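Local coordinates for protein elastinolytic metalloprotease (Pseudoalteromonas sp. CF6-2, PDB 6IK4) that probably acts as a zinc-dependent M23-family endopeptidase, an elastinolytic enzyme linked to attack on the peptidoglycan of Gram-positive bacteria, at residues G18-N23 with N154-E159; S131-Y136 with R141-N146; L7-G12 with L33-G38; N64-H69 with A74-H79. All coordinates share one frame; numbering follows the deposited sequence.

Contact 1 (G18-N23 with N154-E159); sequences GGAHSN and NNFYFE. With ZN (zinc ion), chain B.
F156 lays its ring against the backbone of G18, G19 and A20. Its CB carries the ring toward the loop, with CG anti to the backbone N (chi1 171°). From CG outward one face is covered by G19. The CA of G19 stands 3.7 Å from the centroid of the F156 ring, almost on the ring normal, which is a CH-pi contact; CD2 meets this same CA. Over the same face, A20 N comes 3.4 Å from F156 CE1, and A20 CB lies 3.9 Å from CE1, with CD1 close by. G18 O lies near CE2 and, at the tip, 3.3 Å from F156 CZ. No hydrogen bond joins the two segments. The same loop carries H21 to the metal. H21 ND1 donates to G19 O over 2.9 Å, in the ring plane, which fixes the imidazole rotation. H21 NE2 then binds zinc at 2.1 Å. D34 and H120 are the other protein ligands, giving the His-Asp-His set of M23 peptidases.

Contact 2 (S131-Y136 with R141-N146); sequences SLHNRY and RIDVGN
The Y136 ring lies with one face over R141, whose CA sits toward the rim and whose CB comes 3.5 Å from Y136 CE2. The H133 ring has N134 OD1 above one face, offset toward the rim. At its edge, H133 ND1 accepts from V144 N at 3.1 Å, with the donor close to the ring plane. H133 CG is anti to the backbone N (chi1 -170°), which carries ND1 out to the V144 backbone. The D143 carboxylate stands nearly perpendicular to this ring, beside CE1. The R141 guanidinium meets D143 at its edge: NH1 and NH2 both donate to D143 OD2, and the NH1 bond is 3.0 Å. NH1 also donates to N134 OD1 at 2.9 Å, so this nitrogen ties the turn to the strand. The chain here forms a type II turn, L132 to R135, leading into a short antiparallel pair. Y136 and R141 are a non-hydrogen-bonded pair at the edge of a four-stranded sheet. The backbone of I142 is gripped at both ends: N donates to R135 O and O accepts from N134 N, both at 2.9 Å. L132 CB packs on I142 CG2 at 4.0 Å and on V144 CG1. The S131 hydroxyl accepts from H133 N in an ST turn. Strand 157-160 flanks strand 140-143, where F158 touches I142.

Contact 3 (L7-G12 with L33-G38); sequences LPWSQG and LDFNNG. With ZN (zinc ion), chain B.
W9 drives the edge of its indole into a face of F35. The pair is T-shaped: the six-membered ring of W9 and the F35 ring have centroids 5.1 Å apart and planes at 84°. The touching atom is W9 CZ3, which sits 3.7 Å from F35 CG, above the plane but offset toward the rim. W9 CH2 follows over CD1. P8 meets the same phenyl ring obliquely, with CG 3.8 Å from F35 CD2 and its CD beside CE2. L7 reaches the far end, where its CD2 is 4.3 Å from F35 CZ. The contact is apolar and has no hydrogen bond across it.

The second shell sets these groups. W9 has CG between its backbone N and carbonyl carbon (chi1 53°), and this turns the indole toward the strand. L7 CB covers one face of the indole, and W15 stacks on W9 as well. Y13 O and L171 O lie at W9 NE1 in weak hydrogen bonds. F35 is held in strand 32-36 and also meets F121 of strand 119-125. One residue earlier on that strand, D34 points to the other side. Its OD1 binds zinc at 2.0 Å. The N-terminal loop thus packs behind a strand of the antiparallel sheet whose opposite side carries the aspartate ligand of the M23 zinc site.

Contact 4 (N64-H69 with A74-H79); sequences NIRVTH and ATNYYH
N64 and N76 are diagonal neighbours on one face of an antiparallel strand pair, and their side chains cross at about a right angle. N76 ND2 donates to N64 OD1 at 2.8 Å. N76 OD1 in turn accepts from R66 NE at 3.0 Å, almost straight (174°). R66 bends at chi3 (-60°), which turns NE toward N76 OD1, so that the oxygen meets the edge of the guanidinium. A water bridges N64 ND2 and N76 OD1. The hydroxyls of T75 and Y77 are 2.7 Å apart and hydrogen-bonded.

The backbone bonds form two hydrogen-bonded pairs, I65 with Y77 and V67 with T75. Y77 N donates to I65 O at 2.9 Å. This strand leads to H79, a predicted active-site residue.

Apolar contacts lie on the side bearing I65, V67, T75 and Y77. I65 CG2 lies 4.0 Å from Y77 CB, and V67 CG2 touches Y77 CE1. On the other face N64 CB meets the edge of the Y78 ring, whose OH bonds to G111.

Both ends of the buried N76 amide are bonded, which fixes its flip.

Overall arrangement
Contacts 1 and 3 are buried and rest mainly on aromatic packing, without a hydrogen bond between their segments. They meet around strand 32-36, where L33 touches F156, and each supplies one zinc ligand. Contact 4 is also largely buried, but it is a regular strand pair held by backbone and amide bonds. It belongs to the same large antiparallel sheet as contact 3, on the opposite side of the chain's centre. Contact 2 is the more exposed one and is held across by backbone and side-chain hydrogen bonds, with an R141-D143 salt bridge inside one segment. It shares the smaller four-stranded sheet with contact 1, joined where Y157 and D143 pair, while L132 reaches inward to L33.

Contact 1 (G18-N23 with N154-E159)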
loop_
_atom_site.group_PDB
_atom_site.type_symbol
_atom_site.label_atom_id
_atom_site.label_comp_id
_atom_site.label_asym_id
_atom_site.label_seq_id
_atom_site.Cartn_x
_atom_site.Cartn_y
_atom_site.Cartn_z
ATOM N N GLY A 18 0.520 1.630 9.193
ATOM C CA GLY A 18 1.344 2.621 9.852
ATOM C C GLY A 18 1.059 4.007 9.314
ATOM O O GLY A 18 0.131 4.225 8.531
ATOM N N GLY A 19 1.877 4.969 9.761
ATOM C CA GLY A 19 1.716 6.336 9.313
ATOM C C GLY A 19 2.229 6.566 7.902
ATOM O O GLY A 19 3.048 5.813 7.365
ATOM N N ALA A 20 1.758 7.663 7.308
ATOM C CA ALA A 20 2.173 8.013 5.956
ATOM C C ALA A 20 3.641 8.419 5.929
ATOM O O ALA A 20 4.147 9.057 6.859
ATOM C CB ALA A 20 1.293 9.143 5.408
ATOM N N HIS A 21 4.332 8.021 4.860
ATOM C CA HIS A 21 5.742 8.331 4.690
ATOM C C HIS A 21 6.052 8.428 3.207
ATOM O O HIS A 21 5.272 7.994 2.357
ATOM C CB HIS A 21 6.650 7.285 5.371
ATOM C CG HIS A 21 6.325 5.862 5.014
ATOM N ND1 HIS A 21 5.213 5.209 5.506
ATOM C CD2 HIS A 21 6.970 4.964 4.229
ATOM C CE1 HIS A 21 5.187 3.972 5.040
ATOM N NE2 HIS A 21 6.241 3.798 4.260
ATOM N N SER A 22 7.203 9.023 2.900
ATOM C CA SER A 22 7.657 9.036 1.521
ATOM C C SER A 22 8.110 7.639 1.113
ATOM O O SER A 22 8.276 6.734 1.943
ATOM C CB SER A 22 8.800 10.036 1.329
ATOM O OG SER A 22 10.037 9.425 1.668
ATOM N N ASN A 23 8.343 7.477 -0.193
ATOM C CA ASN A 23 8.740 6.175 -0.710
ATOM C C ASN A 23 10.007 5.671 -0.037
ATOM O O ASN A 23 10.145 4.465 0.188
ATOM C CB ASN A 23 8.938 6.236 -2.223
ATOM C CG ASN A 23 9.214 4.872 -2.819
ATOM O OD1 ASN A 23 8.522 3.900 -2.515
ATOM N ND2 ASN A 23 10.243 4.786 -3.659
ATOM N N ASN A 154 -3.697 12.424 16.436
ATOM C CA ASN A 154 -4.167 13.775 16.158
ATOM C C ASN A 154 -3.635 14.306 14.838
ATOM O O ASN A 154 -4.232 15.230 14.273
ATOM C CB ASN A 154 -3.777 14.721 17.295
ATOM C CG ASN A 154 -4.492 14.394 18.579
ATOM O OD1 ASN A 154 -3.865 14.125 19.608
ATOM N ND2 ASN A 154 -5.819 14.396 18.527
ATOM N N ASN A 155 -2.541 13.735 14.333
ATOM C CA ASN A 155 -1.914 14.161 13.086
ATOM C C ASN A 155 -2.198 13.223 11.920
ATOM O O ASN A 155 -2.429 13.688 10.796
ATOM C CB ASN A 155 -0.393 14.257 13.256
ATOM C CG ASN A 155 0.014 15.079 14.461
ATOM O OD1 ASN A 155 -0.785 15.835 14.996
ATOM N ND2 ASN A 155 1.260 14.930 14.892
ATOM N N PHE A 156 -2.127 11.912 12.147
ATOM C CA PHE A 156 -2.314 10.927 11.090
ATOM C C PHE A 156 -3.522 10.066 11.411
ATOM O O PHE A 156 -3.615 9.524 12.520
ATOM C CB PHE A 156 -1.095 10.017 10.923
ATOM C CG PHE A 156 -1.359 8.865 9.991
ATOM C CD1 PHE A 156 -1.334 9.067 8.612
ATOM C CD2 PHE A 156 -1.713 7.613 10.483
ATOM C CE1 PHE A 156 -1.619 8.019 7.740
ATOM C CE2 PHE A 156 -2.000 6.559 9.616
ATOM C CZ PHE A 156 -1.957 6.769 8.245
ATOM N N TYR A 157 -4.414 9.894 10.429
ATOM C CA TYR A 157 -5.545 8.987 10.603
ATOM C C TYR A 157 -6.250 8.767 9.270
ATOM O O TYR A 157 -6.005 9.469 8.283
ATOM C CB TYR A 157 -6.539 9.518 11.637
ATOM C CG TYR A 157 -6.992 10.935 11.361
ATOM C CD1 TYR A 157 -8.093 11.191 10.555
ATOM C CD2 TYR A 157 -6.317 12.015 11.912
ATOM C CE1 TYR A 157 -8.518 12.500 10.288
ATOM C CE2 TYR A 157 -6.729 13.332 11.660
ATOM C CZ TYR A 157 -7.831 13.562 10.855
ATOM O OH TYR A 157 -8.235 14.850 10.606
ATOM N N PHE A 158 -7.116 7.754 9.260
ATOM C CA PHE A 158 -8.098 7.515 8.216
ATOM C C PHE A 158 -9.464 7.918 8.757
ATOM O O PHE A 158 -9.820 7.538 9.875
ATOM C CB PHE A 158 -8.128 6.038 7.821
ATOM C CG PHE A 158 -6.810 5.491 7.375
ATOM C CD1 PHE A 158 -5.875 5.043 8.298
ATOM C CD2 PHE A 158 -6.509 5.393 6.020
ATOM C CE1 PHE A 158 -4.656 4.522 7.881
ATOM C CE2 PHE A 158 -5.290 4.873 5.600
ATOM C CZ PHE A 158 -4.371 4.423 6.531
ATOM N N GLU A 159 -10.244 8.657 7.972
ATOM C CA GLU A 159 -11.527 9.161 8.458
ATOM C C GLU A 159 -12.654 8.706 7.533
ATOM O O GLU A 159 -12.604 8.941 6.324
ATOM C CB GLU A 159 -11.495 10.688 8.561
ATOM C CG GLU A 159 -12.636 11.266 9.365
ATOM C CD GLU A 159 -12.864 12.733 9.067
ATOM O OE1 GLU A 159 -11.958 13.552 9.334
ATOM O OE2 GLU A 159 -13.950 13.069 8.552
HETATM ZN ZN ZN B . 6.931 1.905 3.671
#

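Contact 2 (S131-Y136 with R141-N146)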
loop_
_atom_site.group_PDB
_atom_site.type_symbol
_atom_site.label_atom_id
_atom_site.label_comp_id
_atom_site.label_asym_id
_atom_site.label_seq_id
_atom_site.Cartn_x
_atom_site.Cartn_y
_atom_site.Cartn_z
ATOM N N SER A 131 1.489 13.011 -2.719
ATOM C CA SER A 131 1.067 12.964 -1.325
ATOM C C SER A 131 -0.256 12.225 -1.195
ATOM O O SER A 131 -1.133 12.335 -2.058
ATOM C CB SER A 131 0.930 14.375 -0.759
ATOM O OG SER A 131 0.344 14.345 0.532
ATOM N N LEU A 132 -0.392 11.455 -0.112
ATOM C CA LEU A 132 -1.658 10.812 0.215
ATOM C C LEU A 132 -2.634 11.750 0.902
ATOM O O LEU A 132 -3.791 11.365 1.114
ATOM C CB LEU A 132 -1.428 9.592 1.116
ATOM C CG LEU A 132 -0.748 8.373 0.482
ATOM C CD1 LEU A 132 -0.426 7.352 1.581
ATOM C CD2 LEU A 132 -1.628 7.756 -0.588
ATOM N N HIS A 133 -2.210 12.961 1.253
ATOM C CA HIS A 133 -3.055 13.824 2.061
ATOM C C HIS A 133 -4.320 14.211 1.306
ATOM O O HIS A 133 -4.263 14.638 0.149
ATOM C CB HIS A 133 -2.303 15.080 2.483
ATOM C CG HIS A 133 -3.036 15.877 3.512
ATOM N ND1 HIS A 133 -3.300 15.386 4.770
ATOM C CD2 HIS A 133 -3.574 17.118 3.469
ATOM C CE1 HIS A 133 -3.968 16.290 5.462
ATOM N NE2 HIS A 133 -4.147 17.351 4.694
ATOM N N ASN A 134 -5.459 14.057 1.970
ATOM C CA ASN A 134 -6.776 14.333 1.403
ATOM C C ASN A 134 -7.120 13.438 0.222
ATOM O O ASN A 134 -8.086 13.713 -0.495
ATOM C CB ASN A 134 -6.911 15.811 1.014
ATOM C CG ASN A 134 -7.015 16.719 2.232
ATOM O OD1 ASN A 134 -7.437 16.283 3.298
ATOM N ND2 ASN A 134 -6.644 17.986 2.072
ATOM N N ARG A 135 -6.364 12.370 -0.005
ATOM C CA ARG A 135 -6.785 11.362 -0.966
ATOM C C ARG A 135 -7.700 10.364 -0.250
ATOM O O ARG A 135 -7.784 10.347 0.978
ATOM C CB ARG A 135 -5.576 10.652 -1.580
ATOM C CG ARG A 135 -4.592 11.563 -2.306
ATOM C CD ARG A 135 -5.110 11.944 -3.658
ATOM N NE ARG A 135 -4.206 12.856 -4.346
ATOM C CZ ARG A 135 -4.464 13.390 -5.535
ATOM N NH1 ARG A 135 -5.599 13.094 -6.163
ATOM N NH2 ARG A 135 -3.589 14.219 -6.095
ATOM N N TYR A 136 -8.391 9.530 -1.025
ATOM C CA TYR A 136 -9.392 8.620 -0.484
ATOM C C TYR A 136 -9.065 7.179 -0.843
ATOM O O TYR A 136 -8.571 6.897 -1.938
ATOM C CB TYR A 136 -10.790 8.974 -0.988
ATOM C CG TYR A 136 -11.331 10.193 -0.299
ATOM C CD1 TYR A 136 -10.957 11.465 -0.704
ATOM C CD2 TYR A 136 -12.205 10.072 0.771
ATOM C CE1 TYR A 136 -11.450 12.597 -0.063
ATOM C CE2 TYR A 136 -12.708 11.202 1.417
ATOM C CZ TYR A 136 -12.319 12.455 0.997
ATOM O OH TYR A 136 -12.811 13.578 1.647
ATOM N N ARG A 141 -10.957 9.195 4.069
ATOM C CA ARG A 141 -10.012 10.260 3.758
ATOM C C ARG A 141 -8.727 9.996 4.525
ATOM O O ARG A 141 -8.772 9.695 5.719
ATOM C CB ARG A 141 -10.570 11.631 4.143
ATOM C CG ARG A 141 -9.634 12.797 3.781
ATOM C CD ARG A 141 -10.210 14.141 4.213
ATOM N NE ARG A 141 -10.205 14.259 5.664
ATOM C CZ ARG A 141 -9.158 14.656 6.385
ATOM N NH1 ARG A 141 -8.008 14.995 5.798
ATOM N NH2 ARG A 141 -9.265 14.719 7.702
ATOM N N ILE A 142 -7.587 10.093 3.844
ATOM C CA ILE A 142 -6.286 9.931 4.488
ATOM C C ILE A 142 -5.800 11.297 4.950
ATOM O O ILE A 142 -5.731 12.245 4.158
ATOM C CB ILE A 142 -5.264 9.289 3.533
ATOM C CG1 ILE A 142 -5.768 7.927 3.041
ATOM C CG2 ILE A 142 -3.887 9.168 4.224
ATOM C CD1 ILE A 142 -4.967 7.379 1.855
ATOM N N ASP A 143 -5.468 11.408 6.225
ATOM C CA ASP A 143 -4.894 12.635 6.763
ATOM C C ASP A 143 -3.460 12.322 7.162
ATOM O O ASP A 143 -3.238 11.542 8.088
ATOM C CB ASP A 143 -5.697 13.145 7.959
ATOM C CG ASP A 143 -5.336 14.567 8.322
ATOM O OD1 ASP A 143 -4.182 14.796 8.744
ATOM O OD2 ASP A 143 -6.192 15.457 8.162
ATOM N N VAL A 144 -2.487 12.930 6.487
ATOM C CA VAL A 144 -1.092 12.596 6.787
ATOM C C VAL A 144 -0.628 13.343 8.037
ATOM O O VAL A 144 -1.192 14.363 8.442
ATOM C CB VAL A 144 -0.165 12.877 5.592
ATOM C CG1 VAL A 144 -0.655 12.135 4.339
ATOM C CG2 VAL A 144 0.003 14.397 5.348
ATOM N N GLY A 145 0.421 12.814 8.663
ATOM C CA GLY A 145 0.982 13.396 9.864
ATOM C C GLY A 145 2.014 14.458 9.549
ATOM O O GLY A 145 2.098 14.972 8.432
ATOM N N ASN A 146 2.824 14.781 10.556
ATOM C CA ASN A 146 3.754 15.901 10.458
ATOM C C ASN A 146 5.198 15.474 10.239
ATOM O O ASN A 146 6.089 16.331 10.200
ATOM C CB ASN A 146 3.644 16.773 11.712
ATOM C CG ASN A 146 2.278 17.421 11.846
ATOM O OD1 ASN A 146 1.577 17.639 10.850
ATOM N ND2 ASN A 146 1.887 17.726 13.076
#

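Contact 3 (L7-G12 with L33-G38)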
loop_
_atom_site.group_PDB
_atom_site.type_symbol
_atom_site.label_atom_id
_atom_site.label_comp_id
_atom_site.label_asym_id
_atom_site.label_seq_id
_atom_site.Cartn_x
_atom_site.Cartn_y
_atom_site.Cartn_z
ATOM N N LEU A 7 -8.859 -0.268 -0.267
ATOM C CA LEU A 7 -7.845 -0.932 0.541
ATOM C C LEU A 7 -7.549 -2.306 -0.050
ATOM O O LEU A 7 -8.472 -2.996 -0.500
ATOM C CB LEU A 7 -8.310 -1.074 1.991
ATOM C CG LEU A 7 -8.501 0.267 2.701
ATOM C CD1 LEU A 7 -9.355 0.072 3.964
ATOM C CD2 LEU A 7 -7.152 0.884 3.054
ATOM N N PRO A 8 -6.277 -2.740 -0.059
ATOM C CA PRO A 8 -5.911 -3.959 -0.797
ATOM C C PRO A 8 -6.235 -5.265 -0.079
ATOM O O PRO A 8 -5.436 -6.211 -0.098
ATOM C CB PRO A 8 -4.402 -3.783 -1.005
ATOM C CG PRO A 8 -3.958 -2.979 0.197
ATOM C CD PRO A 8 -5.096 -2.010 0.438
ATOM N N TRP A 9 -7.416 -5.335 0.533
ATOM C CA TRP A 9 -7.923 -6.563 1.128
ATOM C C TRP A 9 -9.441 -6.564 0.999
ATOM O O TRP A 9 -10.047 -5.609 0.499
ATOM C CB TRP A 9 -7.454 -6.719 2.578
ATOM C CG TRP A 9 -7.732 -5.554 3.499
ATOM C CD1 TRP A 9 -8.856 -5.347 4.250
ATOM C CD2 TRP A 9 -6.840 -4.476 3.808
ATOM N NE1 TRP A 9 -8.729 -4.186 4.987
ATOM C CE2 TRP A 9 -7.498 -3.635 4.732
ATOM C CE3 TRP A 9 -5.555 -4.123 3.371
ATOM C CZ2 TRP A 9 -6.908 -2.468 5.235
ATOM C CZ3 TRP A 9 -4.962 -2.967 3.888
ATOM C CH2 TRP A 9 -5.642 -2.154 4.795
ATOM N N SER A 10 -10.059 -7.659 1.427
ATOM C CA SER A 10 -11.458 -7.899 1.108
ATOM C C SER A 10 -12.394 -7.077 1.981
ATOM O O SER A 10 -12.084 -6.731 3.125
ATOM C CB SER A 10 -11.786 -9.387 1.249
ATOM O OG SER A 10 -11.101 -10.119 0.248
ATOM N N GLN A 11 -13.558 -6.774 1.420
ATOM C CA GLN A 11 -14.587 -6.042 2.142
ATOM C C GLN A 11 -14.949 -6.752 3.446
ATOM O O GLN A 11 -15.093 -7.980 3.485
ATOM C CB GLN A 11 -15.818 -5.892 1.241
ATOM C CG GLN A 11 -17.104 -5.600 1.981
ATOM C CD GLN A 11 -17.247 -4.138 2.318
ATOM O OE1 GLN A 11 -16.668 -3.280 1.646
ATOM N NE2 GLN A 11 -18.010 -3.840 3.368
ATOM N N GLY A 12 -15.063 -5.977 4.524
ATOM C CA GLY A 12 -15.399 -6.516 5.825
ATOM C C GLY A 12 -14.243 -7.090 6.618
ATOM O O GLY A 12 -14.437 -7.450 7.787
ATOM N N LEU A 33 2.147 4.013 2.542
ATOM C CA LEU A 33 1.669 3.395 3.773
ATOM C C LEU A 33 2.197 1.975 3.828
ATOM O O LEU A 33 2.310 1.314 2.793
ATOM C CB LEU A 33 0.128 3.370 3.831
ATOM C CG LEU A 33 -0.563 4.732 3.885
ATOM C CD1 LEU A 33 -2.018 4.603 3.433
ATOM C CD2 LEU A 33 -0.489 5.315 5.303
ATOM N N ASP A 34 2.527 1.501 5.031
ATOM C CA ASP A 34 2.899 0.106 5.237
ATOM C C ASP A 34 1.701 -0.640 5.823
ATOM O O ASP A 34 1.211 -0.278 6.896
ATOM C CB ASP A 34 4.118 -0.003 6.157
ATOM C CG ASP A 34 5.353 0.630 5.549
ATOM O OD1 ASP A 34 5.404 0.737 4.314
ATOM O OD2 ASP A 34 6.276 1.011 6.296
ATOM N N PHE A 35 1.214 -1.655 5.102
ATOM C CA PHE A 35 0.061 -2.457 5.510
ATOM C C PHE A 35 0.501 -3.861 5.909
ATOM O O PHE A 35 1.340 -4.465 5.234
ATOM C CB PHE A 35 -0.956 -2.624 4.375
ATOM C CG PHE A 35 -1.624 -1.357 3.927
ATOM C CD1 PHE A 35 -2.135 -0.450 4.841
ATOM C CD2 PHE A 35 -1.756 -1.091 2.579
ATOM C CE1 PHE A 35 -2.775 0.694 4.419
ATOM C CE2 PHE A 35 -2.381 0.059 2.139
ATOM C CZ PHE A 35 -2.898 0.955 3.054
ATOM N N ASN A 36 -0.110 -4.411 6.963
ATOM C CA ASN A 36 0.092 -5.828 7.262
ATOM C C ASN A 36 -1.137 -6.364 7.985
ATOM O O ASN A 36 -1.866 -5.608 8.631
ATOM C CB ASN A 36 1.369 -6.053 8.085
ATOM C CG ASN A 36 1.168 -5.803 9.582
ATOM O OD1 ASN A 36 0.854 -6.723 10.338
ATOM N ND2 ASN A 36 1.362 -4.558 10.015
ATOM N N ASN A 37 -1.380 -7.672 7.867
ATOM C CA ASN A 37 -2.578 -8.243 8.473
ATOM C C ASN A 37 -2.308 -8.900 9.819
ATOM O O ASN A 37 -3.174 -9.618 10.324
ATOM C CB ASN A 37 -3.242 -9.251 7.524
ATOM C CG ASN A 37 -2.530 -10.596 7.488
ATOM O OD1 ASN A 37 -1.349 -10.713 7.830
ATOM N ND2 ASN A 37 -3.256 -11.629 7.044
ATOM N N GLY A 38 -1.129 -8.693 10.401
ATOM C CA GLY A 38 -0.854 -9.270 11.704
ATOM C C GLY A 38 -0.530 -10.749 11.701
ATOM O O GLY A 38 -0.695 -11.413 12.733
HETATM ZN ZN ZN B . 6.931 1.905 3.671
#

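Contact 4 (N64-H69 with A74-H79)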
loop_
_atom_site.group_PDB
_atom_site.type_symbol
_atom_site.label_atom_id
_atom_site.label_comp_id
_atom_site.label_asym_id
_atom_site.label_seq_id
_atom_site.Cartn_x
_atom_site.Cartn_y
_atom_site.Cartn_z
ATOM N N ASN A 64 8.487 -6.133 -6.557
ATOM C CA ASN A 64 8.112 -4.742 -6.810
ATOM C C ASN A 64 7.244 -4.681 -8.059
ATOM O O ASN A 64 7.720 -4.950 -9.169
ATOM C CB ASN A 64 9.366 -3.882 -6.956
ATOM C CG ASN A 64 9.055 -2.407 -7.103
ATOM O OD1 ASN A 64 7.930 -1.966 -6.861
ATOM N ND2 ASN A 64 10.066 -1.626 -7.463
ATOM N N ILE A 65 5.970 -4.330 -7.884
ATOM C CA ILE A 65 5.008 -4.341 -8.981
ATOM C C ILE A 65 4.119 -3.106 -8.866
ATOM O O ILE A 65 3.897 -2.581 -7.770
ATOM C CB ILE A 65 4.170 -5.641 -8.973
ATOM C CG1 ILE A 65 3.437 -5.840 -10.299
ATOM C CG2 ILE A 65 3.181 -5.646 -7.802
ATOM C CD1 ILE A 65 2.705 -7.159 -10.379
ATOM N N ARG A 66 3.604 -2.647 -10.012
ATOM C CA ARG A 66 2.807 -1.428 -10.077
ATOM C C ARG A 66 1.583 -1.639 -10.965
ATOM O O ARG A 66 1.650 -2.364 -11.966
ATOM C CB ARG A 66 3.656 -0.257 -10.614
ATOM C CG ARG A 66 2.927 1.089 -10.706
ATOM C CD ARG A 66 3.825 2.163 -11.283
ATOM N NE ARG A 66 5.034 2.391 -10.485
ATOM C CZ ARG A 66 5.933 3.334 -10.755
ATOM N NH1 ARG A 66 5.758 4.145 -11.793
ATOM N NH2 ARG A 66 7.003 3.472 -9.984
ATOM N N VAL A 67 0.469 -1.010 -10.583
ATOM C CA VAL A 67 -0.762 -0.978 -11.367
ATOM C C VAL A 67 -1.001 0.469 -11.779
ATOM O O VAL A 67 -1.220 1.327 -10.918
ATOM C CB VAL A 67 -1.968 -1.507 -10.573
ATOM C CG1 VAL A 67 -3.231 -1.518 -11.467
ATOM C CG2 VAL A 67 -1.677 -2.895 -9.989
ATOM N N THR A 68 -0.978 0.744 -13.083
ATOM C CA THR A 68 -1.214 2.094 -13.592
ATOM C C THR A 68 -2.611 2.192 -14.199
ATOM O O THR A 68 -2.935 1.491 -15.169
ATOM C CB THR A 68 -0.152 2.495 -14.616
ATOM O OG1 THR A 68 1.144 2.423 -14.005
ATOM C CG2 THR A 68 -0.401 3.930 -15.085
ATOM N N HIS A 69 -3.429 3.069 -13.623
ATOM C CA HIS A 69 -4.801 3.317 -14.029
ATOM C C HIS A 69 -4.835 4.148 -15.313
ATOM O O HIS A 69 -3.898 4.881 -15.636
ATOM C CB HIS A 69 -5.546 4.040 -12.904
ATOM C CG HIS A 69 -7.023 4.180 -13.134
ATOM N ND1 HIS A 69 -7.612 5.380 -13.476
ATOM C CD2 HIS A 69 -8.029 3.277 -13.052
ATOM C CE1 HIS A 69 -8.919 5.209 -13.595
ATOM N NE2 HIS A 69 -9.197 3.943 -13.346
ATOM N N ALA A 74 -1.397 5.681 -10.184
ATOM C CA ALA A 74 -0.897 4.326 -10.089
ATOM C C ALA A 74 -0.646 4.015 -8.625
ATOM O O ALA A 74 -0.375 4.913 -7.822
ATOM C CB ALA A 74 0.401 4.132 -10.894
ATOM N N THR A 75 -0.735 2.741 -8.286
ATOM C CA THR A 75 -0.315 2.290 -6.971
ATOM C C THR A 75 0.850 1.325 -7.137
ATOM O O THR A 75 0.848 0.477 -8.036
ATOM C CB THR A 75 -1.472 1.643 -6.198
ATOM O OG1 THR A 75 -2.140 0.666 -7.016
ATOM C CG2 THR A 75 -2.474 2.722 -5.778
ATOM N N ASN A 76 1.844 1.472 -6.272
ATOM C CA ASN A 76 3.035 0.642 -6.297
ATOM C C ASN A 76 3.047 -0.210 -5.039
ATOM O O ASN A 76 2.618 0.247 -3.977
ATOM C CB ASN A 76 4.288 1.512 -6.387
ATOM C CG ASN A 76 5.484 0.757 -6.923
ATOM O OD1 ASN A 76 5.712 0.723 -8.131
ATOM N ND2 ASN A 76 6.252 0.132 -6.024
ATOM N N TYR A 77 3.505 -1.460 -5.178
ATOM C CA TYR A 77 3.485 -2.461 -4.114
ATOM C C TYR A 77 4.893 -3.024 -3.990
ATOM O O TYR A 77 5.355 -3.715 -4.901
ATOM C CB TYR A 77 2.489 -3.589 -4.430
ATOM C CG TYR A 77 1.095 -3.083 -4.756
ATOM C CD1 TYR A 77 0.806 -2.519 -6.007
ATOM C CD2 TYR A 77 0.073 -3.152 -3.816
ATOM C CE1 TYR A 77 -0.466 -2.032 -6.300
ATOM C CE2 TYR A 77 -1.201 -2.674 -4.103
ATOM C CZ TYR A 77 -1.463 -2.102 -5.336
ATOM O OH TYR A 77 -2.732 -1.618 -5.618
ATOM N N TYR A 78 5.551 -2.776 -2.856
ATOM C CA TYR A 78 6.932 -3.190 -2.649
ATOM C C TYR A 78 7.018 -4.117 -1.432
ATOM O O TYR A 78 6.115 -4.152 -0.590
ATOM C CB TYR A 78 7.862 -1.960 -2.493
ATOM C CG TYR A 78 9.331 -2.326 -2.445
ATOM C CD1 TYR A 78 9.959 -2.903 -3.544
ATOM C CD2 TYR A 78 10.082 -2.132 -1.293
ATOM C CE1 TYR A 78 11.310 -3.264 -3.501
ATOM C CE2 TYR A 78 11.429 -2.487 -1.243
ATOM C CZ TYR A 78 12.031 -3.057 -2.350
ATOM O OH TYR A 78 13.374 -3.417 -2.298
ATOM N N HIS A 79 8.107 -4.904 -1.385
ATOM C CA HIS A 79 8.300 -6.018 -0.437
ATOM C C HIS A 79 7.436 -7.231 -0.791
ATOM O O HIS A 79 6.944 -7.924 0.100
ATOM C CB HIS A 79 8.036 -5.620 1.023
ATOM C CG HIS A 79 8.792 -4.420 1.494
ATOM N ND1 HIS A 79 10.160 -4.301 1.374
ATOM C CD2 HIS A 79 8.369 -3.306 2.140
ATOM C CE1 HIS A 79 10.545 -3.153 1.909
ATOM N NE2 HIS A 79 9.478 -2.529 2.377
HETATM O O HOH W 1 8.777 1.112 -8.066
#